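Local coordinates for Red carotenoid protein (RCP) (Nostoc sp., PDB 5FCY), which binds carotenoids such as beta-carotene in a soluble, all-helical domain and probably serves photoprotection in cyanobacteria, at residues Leu78-Gly91 with Ile143-Ala155. Sequence-based numbering, arbitrary orientation.
Sequences LIRRVDNQLSREYG and ITLFRDYVSPMGA. With BCR (beta-carotene), chain B.
Two donors grip the carbonyl oxygen of Val150 from opposite faces of its plane: the hydroxyl of Tyr90, whose OH lies 2.8 Å from Val150 O, and the backbone N of Met153, which closes a type I turn. Tyrosine suits because its ring is long enough to bring a donor to the last turn of helix 139-150, with Val150 O in the ring plane at its edge. CG of Tyr90 stands anti to the backbone N (chi1 -177°), directing the ring across the turn, where CE1 meets Met153 CB at 3.7 Å. A phenylalanine here would probably leave Val150 O with one donor fewer and Trp102 NE1 without its hydroxyl partner.

Beyond the turn, Gly154 N gives a nearly straight bond to a lone pair of Leu78 O (2.8 Å), and Ala155 N reaches Ser87 O (2.9 Å) from the face opposite Gly91 N. Gly154 takes a positive phi, which favours glycine. The flexible, unbranched Met153 extends beyond CG to lay its CE 3.8 Å from Ile79 CG1 and over one face of the Tyr149 ring. Arg81, at the Schellman end of helix 68-79, bends at chi2 and chi3 so that one face of its guanidinium lies against the Pro152 carbonyl carbon, while a water links its NH1 to Tyr149 O.

In this all-helical domain of the orange carotenoid protein N-terminal family, residues 151-155 run between helices 68-79 and 85-91 beside Trp102 of helix 95-110, while helix 139-150 carries Ile143 and Phe146 to beta-carotene and packs against helices 9-19 and 23-35.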
loop_
_atom_site.group_PDB
_atom_site.type_symbol
_atom_site.label_atom_id
_atom_site.label_comp_id
_atom_site.label_asym_id
_atom_site.label_seq_id
_atom_site.Cartn_x
_atom_site.Cartn_y
_atom_site.Cartn_z
ATOM N N LEU A 78 -5.086 7.489 -2.724
ATOM C CA LEU A 78 -3.897 7.701 -1.904
ATOM C C LEU A 78 -2.631 7.620 -2.747
ATOM O O LEU A 78 -1.688 8.391 -2.535
ATOM C CB LEU A 78 -3.845 6.682 -0.765
ATOM C CG LEU A 78 -4.970 6.727 0.274
ATOM C CD1 LEU A 78 -4.694 5.725 1.381
ATOM C CD2 LEU A 78 -5.158 8.123 0.846
ATOM N N ILE A 79 -2.591 6.696 -3.709
ATOM C CA ILE A 79 -1.420 6.577 -4.569
ATOM C C ILE A 79 -1.357 7.741 -5.549
ATOM O O ILE A 79 -0.267 8.185 -5.928
ATOM C CB ILE A 79 -1.430 5.216 -5.292
ATOM C CG1 ILE A 79 -1.285 4.081 -4.270
ATOM C CG2 ILE A 79 -0.313 5.149 -6.342
ATOM C CD1 ILE A 79 -1.287 2.684 -4.861
ATOM N N ARG A 80 -2.511 8.259 -5.969
ATOM C CA ARG A 80 -2.567 9.378 -6.900
ATOM C C ARG A 80 -2.434 10.735 -6.216
ATOM O O ARG A 80 -2.462 11.759 -6.906
ATOM C CB ARG A 80 -3.883 9.344 -7.681
ATOM C CG ARG A 80 -4.181 8.040 -8.400
ATOM C CD ARG A 80 -5.673 7.930 -8.696
ATOM N NE ARG A 80 -6.019 6.705 -9.410
ATOM C CZ ARG A 80 -7.213 6.458 -9.941
ATOM N NH1 ARG A 80 -8.189 7.353 -9.843
ATOM N NH2 ARG A 80 -7.437 5.316 -10.576
ATOM N N ARG A 81 -2.297 10.774 -4.890
ATOM C CA ARG A 81 -2.192 12.031 -4.149
ATOM C C ARG A 81 -3.439 12.900 -4.322
ATOM O O ARG A 81 -3.358 14.131 -4.306
ATOM C CB ARG A 81 -0.938 12.816 -4.558
ATOM C CG ARG A 81 0.304 12.538 -3.724
ATOM C CD ARG A 81 1.010 11.257 -4.130
ATOM N NE ARG A 81 2.456 11.368 -3.958
ATOM C CZ ARG A 81 3.314 10.365 -4.130
ATOM N NH1 ARG A 81 2.877 9.159 -4.473
ATOM N NH2 ARG A 81 4.614 10.571 -3.957
ATOM N N VAL A 82 -4.608 12.276 -4.482
ATOM C CA VAL A 82 -5.843 13.036 -4.633
ATOM C C VAL A 82 -6.131 13.804 -3.349
ATOM O O VAL A 82 -5.838 13.346 -2.238
ATOM C CB VAL A 82 -7.017 12.109 -4.995
ATOM C CG1 VAL A 82 -8.319 12.901 -5.123
ATOM C CG2 VAL A 82 -6.723 11.372 -6.278
ATOM N N ASP A 83 -6.729 14.983 -3.504
ATOM C CA ASP A 83 -6.998 15.885 -2.387
ATOM C C ASP A 83 -8.453 15.716 -1.965
ATOM O O ASP A 83 -9.355 16.336 -2.537
ATOM C CB ASP A 83 -6.697 17.328 -2.774
ATOM C CG ASP A 83 -6.748 18.272 -1.589
ATOM O OD1 ASP A 83 -7.312 17.889 -0.542
ATOM O OD2 ASP A 83 -6.223 19.401 -1.703
ATOM N N ASN A 84 -8.678 14.877 -0.958
ATOM C CA ASN A 84 -9.985 14.730 -0.342
ATOM C C ASN A 84 -9.782 14.600 1.162
ATOM O O ASN A 84 -8.653 14.639 1.661
ATOM C CB ASN A 84 -10.746 13.535 -0.934
ATOM C CG ASN A 84 -10.021 12.222 -0.741
ATOM O OD1 ASN A 84 -9.515 11.927 0.340
ATOM N ND2 ASN A 84 -9.963 11.423 -1.798
ATOM N N GLN A 85 -10.888 14.446 1.893
ATOM C CA GLN A 85 -10.815 14.434 3.349
ATOM C C GLN A 85 -9.982 13.258 3.849
ATOM O O GLN A 85 -9.088 13.427 4.686
ATOM C CB GLN A 85 -12.225 14.395 3.942
ATOM C CG GLN A 85 -12.271 14.410 5.464
ATOM C CD GLN A 85 -11.627 15.650 6.065
ATOM O OE1 GLN A 85 -11.585 16.709 5.438
ATOM N NE2 GLN A 85 -11.117 15.519 7.284
ATOM N N LEU A 86 -10.261 12.056 3.343
ATOM C CA LEU A 86 -9.544 10.874 3.814
ATOM C C LEU A 86 -8.064 10.940 3.455
ATOM O O LEU A 86 -7.207 10.573 4.267
ATOM C CB LEU A 86 -10.185 9.613 3.233
ATOM C CG LEU A 86 -11.624 9.340 3.675
ATOM C CD1 LEU A 86 -12.246 8.251 2.816
ATOM C CD2 LEU A 86 -11.670 8.951 5.146
ATOM N N SER A 87 -7.743 11.406 2.244
ATOM C CA SER A 87 -6.344 11.531 1.847
ATOM C C SER A 87 -5.616 12.552 2.710
ATOM O O SER A 87 -4.428 12.387 3.011
ATOM C CB SER A 87 -6.248 11.922 0.374
ATOM O OG SER A 87 -6.718 10.880 -0.460
ATOM N N ARG A 88 -6.307 13.620 3.107
ATOM C CA ARG A 88 -5.701 14.596 4.006
ATOM C C ARG A 88 -5.382 13.965 5.355
ATOM O O ARG A 88 -4.277 14.129 5.884
ATOM C CB ARG A 88 -6.626 15.803 4.171
ATOM C CG ARG A 88 -6.540 16.801 3.028
ATOM C CD ARG A 88 -7.456 17.994 3.245
ATOM N NE ARG A 88 -8.407 18.151 2.145
ATOM C CZ ARG A 88 -9.728 18.000 2.232
ATOM N NH1 ARG A 88 -10.319 17.700 3.382
ATOM N NH2 ARG A 88 -10.473 18.167 1.150
ATOM N N GLU A 89 -6.337 13.226 5.925
ATOM C CA GLU A 89 -6.077 12.529 7.180
ATOM C C GLU A 89 -4.873 11.604 7.049
ATOM O O GLU A 89 -3.965 11.626 7.888
ATOM C CB GLU A 89 -7.314 11.744 7.615
ATOM C CG GLU A 89 -8.408 12.611 8.212
ATOM C CD GLU A 89 -9.612 11.808 8.655
ATOM O OE1 GLU A 89 -9.462 10.589 8.881
ATOM O OE2 GLU A 89 -10.708 12.396 8.774
ATOM N N TYR A 90 -4.847 10.783 5.999
ATOM C CA TYR A 90 -3.679 9.951 5.743
ATOM C C TYR A 90 -2.414 10.800 5.703
ATOM O O TYR A 90 -1.464 10.566 6.456
ATOM C CB TYR A 90 -3.862 9.187 4.429
ATOM C CG TYR A 90 -2.727 8.243 4.103
ATOM C CD1 TYR A 90 -1.533 8.716 3.577
ATOM C CD2 TYR A 90 -2.853 6.880 4.314
ATOM C CE1 TYR A 90 -0.498 7.860 3.280
ATOM C CE2 TYR A 90 -1.824 6.016 4.017
ATOM C CZ TYR A 90 -0.649 6.510 3.501
ATOM O OH TYR A 90 0.381 5.651 3.206
ATOM N N GLY A 91 -2.399 11.812 4.831
ATOM C CA GLY A 91 -1.214 12.628 4.640
ATOM C C GLY A 91 -0.718 13.306 5.899
ATOM O O GLY A 91 0.449 13.710 5.955
ATOM N N ILE A 143 11.214 -2.997 5.305
ATOM C CA ILE A 143 10.458 -2.037 6.108
ATOM C C ILE A 143 10.799 -0.616 5.682
ATOM O O ILE A 143 9.915 0.223 5.478
ATOM C CB ILE A 143 10.735 -2.255 7.607
ATOM C CG1 ILE A 143 10.343 -3.673 8.026
ATOM C CG2 ILE A 143 9.969 -1.240 8.458
ATOM C CD1 ILE A 143 11.040 -4.139 9.271
ATOM N N THR A 144 12.094 -0.324 5.546
ATOM C CA THR A 144 12.511 0.989 5.068
ATOM C C THR A 144 11.919 1.282 3.696
ATOM O O THR A 144 11.423 2.386 3.445
ATOM C CB THR A 144 14.037 1.065 5.025
ATOM O OG1 THR A 144 14.567 0.751 6.319
ATOM C CG2 THR A 144 14.503 2.456 4.618
ATOM N N LEU A 145 11.960 0.299 2.795
ATOM C CA LEU A 145 11.358 0.469 1.477
ATOM C C LEU A 145 9.874 0.799 1.595
ATOM O O LEU A 145 9.391 1.767 0.995
ATOM C CB LEU A 145 11.571 -0.798 0.647
ATOM C CG LEU A 145 10.774 -0.932 -0.653
ATOM C CD1 LEU A 145 11.066 0.221 -1.596
ATOM C CD2 LEU A 145 11.083 -2.262 -1.321
ATOM N N PHE A 146 9.136 0.004 2.374
ATOM C CA PHE A 146 7.692 0.192 2.475
ATOM C C PHE A 146 7.351 1.549 3.078
ATOM O O PHE A 146 6.438 2.234 2.604
ATOM C CB PHE A 146 7.075 -0.930 3.311
ATOM C CG PHE A 146 7.378 -2.312 2.796
ATOM C CD1 PHE A 146 7.535 -2.546 1.440
ATOM C CD2 PHE A 146 7.509 -3.377 3.672
ATOM C CE1 PHE A 146 7.815 -3.813 0.969
ATOM C CE2 PHE A 146 7.787 -4.647 3.205
ATOM C CZ PHE A 146 7.942 -4.865 1.854
ATOM N N ARG A 147 8.072 1.952 4.127
ATOM C CA ARG A 147 7.811 3.245 4.749
ATOM C C ARG A 147 7.981 4.381 3.750
ATOM O O ARG A 147 7.156 5.301 3.700
ATOM C CB ARG A 147 8.735 3.446 5.948
ATOM C CG ARG A 147 8.426 2.533 7.124
ATOM C CD ARG A 147 9.381 2.754 8.289
ATOM N NE ARG A 147 9.387 4.146 8.740
ATOM C CZ ARG A 147 10.256 5.073 8.341
ATOM N NH1 ARG A 147 11.217 4.777 7.473
ATOM N NH2 ARG A 147 10.164 6.311 8.815
ATOM N N ASP A 148 9.042 4.337 2.942
ATOM C CA ASP A 148 9.270 5.401 1.969
ATOM C C ASP A 148 8.264 5.345 0.828
ATOM O O ASP A 148 7.940 6.381 0.238
ATOM C CB ASP A 148 10.693 5.317 1.415
ATOM C CG ASP A 148 11.748 5.388 2.500
ATOM O OD1 ASP A 148 11.495 6.023 3.547
ATOM O OD2 ASP A 148 12.835 4.807 2.304
ATOM N N TYR A 149 7.761 4.154 0.501
ATOM C CA TYR A 149 6.792 4.027 -0.582
ATOM C C TYR A 149 5.443 4.622 -0.186
ATOM O O TYR A 149 4.834 5.368 -0.961
ATOM C CB TYR A 149 6.650 2.556 -0.982
ATOM C CG TYR A 149 5.482 2.269 -1.895
ATOM C CD1 TYR A 149 5.354 2.912 -3.118
ATOM C CD2 TYR A 149 4.512 1.345 -1.537
ATOM C CE1 TYR A 149 4.289 2.651 -3.952
ATOM C CE2 TYR A 149 3.444 1.077 -2.365
ATOM C CZ TYR A 149 3.337 1.733 -3.572
ATOM O OH TYR A 149 2.277 1.473 -4.406
ATOM N N VAL A 150 4.965 4.314 1.023
ATOM C CA VAL A 150 3.666 4.814 1.464
ATOM C C VAL A 150 3.744 6.207 2.079
ATOM O O VAL A 150 2.714 6.891 2.172
ATOM C CB VAL A 150 3.017 3.850 2.477
ATOM C CG1 VAL A 150 2.902 2.454 1.887
ATOM C CG2 VAL A 150 3.794 3.822 3.793
ATOM N N SER A 151 4.928 6.651 2.496
ATOM C CA SER A 151 5.042 7.929 3.193
ATOM C C SER A 151 4.495 9.100 2.389
ATOM O O SER A 151 3.746 9.914 2.960
ATOM C CB SER A 151 6.503 8.176 3.578
ATOM O OG SER A 151 6.679 9.506 4.028
ATOM N N PRO A 152 4.822 9.271 1.108
ATOM C CA PRO A 152 4.334 10.440 0.369
ATOM C C PRO A 152 2.947 10.281 -0.234
ATOM O O PRO A 152 2.535 11.148 -1.009
ATOM C CB PRO A 152 5.396 10.601 -0.728
ATOM C CG PRO A 152 5.834 9.215 -1.012
ATOM C CD PRO A 152 5.780 8.482 0.307
ATOM N N MET A 153 2.210 9.223 0.096
ATOM C CA MET A 153 0.872 9.054 -0.447
ATOM C C MET A 153 -0.097 10.028 0.227
ATOM O O MET A 153 0.260 10.772 1.144
ATOM C CB MET A 153 0.405 7.612 -0.272
ATOM C CG MET A 153 1.160 6.606 -1.121
ATOM S SD MET A 153 0.537 4.936 -0.865
ATOM C CE MET A 153 1.654 3.984 -1.888
ATOM N N GLY A 154 -1.345 10.021 -0.244
ATOM C CA GLY A 154 -2.370 10.881 0.314
ATOM C C GLY A 154 -2.133 12.352 -0.003
ATOM O O GLY A 154 -1.339 12.724 -0.868
ATOM N N ALA A 155 -2.857 13.194 0.729
ATOM C CA ALA A 155 -2.758 14.641 0.564
ATOM C C ALA A 155 -2.247 15.301 1.839
ATOM O O ALA A 155 -1.157 15.875 1.857
ATOM C CB ALA A 155 -4.109 15.225 0.172
HETATM C C1 BCR B . -8.692 -4.355 -8.065
HETATM C C2 BCR B . -8.856 -5.081 -9.397
HETATM C C3 BCR B . -7.791 -4.732 -10.432
HETATM C C4 BCR B . -6.445 -4.447 -9.777
HETATM C C5 BCR B . -6.413 -5.018 -8.382
HETATM C C6 BCR B . -7.301 -4.567 -7.497
HETATM C C7 BCR B . -7.024 -4.279 -6.051
HETATM C C8 BCR B . -5.843 -4.409 -5.411
HETATM C C9 BCR B . -5.693 -4.083 -3.960
HETATM C C10 BCR B . -4.490 -4.284 -3.362
HETATM C C11 BCR B . -4.190 -4.002 -1.946
HETATM C C33 BCR B . -5.437 -6.103 -8.075
HETATM C C31 BCR B . -9.782 -4.873 -7.128
HETATM C C32 BCR B . -8.877 -2.868 -8.318
HETATM C C34 BCR B . -6.892 -3.547 -3.223
HETATM C C12 BCR B . -2.956 -4.220 -1.460
HETATM C C13 BCR B . -2.588 -3.948 -0.046
HETATM C C14 BCR B . -1.316 -4.205 0.362
HETATM C C15 BCR B . -0.807 -3.981 1.723
HETATM C C16 BCR B . 0.457 -4.276 2.062
HETATM C C17 BCR B . 0.911 -4.032 3.440
HETATM C C18 BCR B . 2.153 -4.300 3.890
HETATM C C19 BCR B . 2.450 -3.978 5.311
HETATM C C20 BCR B . 3.655 -4.113 5.879
HETATM C C21 BCR B . 3.844 -3.757 7.293
HETATM C C22 BCR B . 5.020 -3.900 7.936
HETATM C C23 BCR B . 5.076 -3.530 9.379
HETATM C C24 BCR B . 6.154 -3.733 10.147
HETATM C C25 BCR B . 6.219 -3.385 11.596
HETATM C C26 BCR B . 5.189 -2.897 12.290
HETATM C C27 BCR B . 5.343 -1.555 12.966
HETATM C C28 BCR B . 6.816 -1.319 13.277
HETATM C C29 BCR B . 7.533 -2.630 13.580
HETATM C C30 BCR B . 7.498 -3.581 12.383
HETATM C C35 BCR B . -3.648 -3.385 0.858
HETATM C C36 BCR B . 3.168 -4.901 2.957
HETATM C C37 BCR B . 6.190 -4.448 7.168
HETATM C C38 BCR B . 3.925 -3.695 12.496
HETATM C C39 BCR B . 7.530 -5.026 12.862
HETATM C C40 BCR B . 8.730 -3.314 11.527
HETATM O O HOH W 1 4.365 6.896 -3.448
#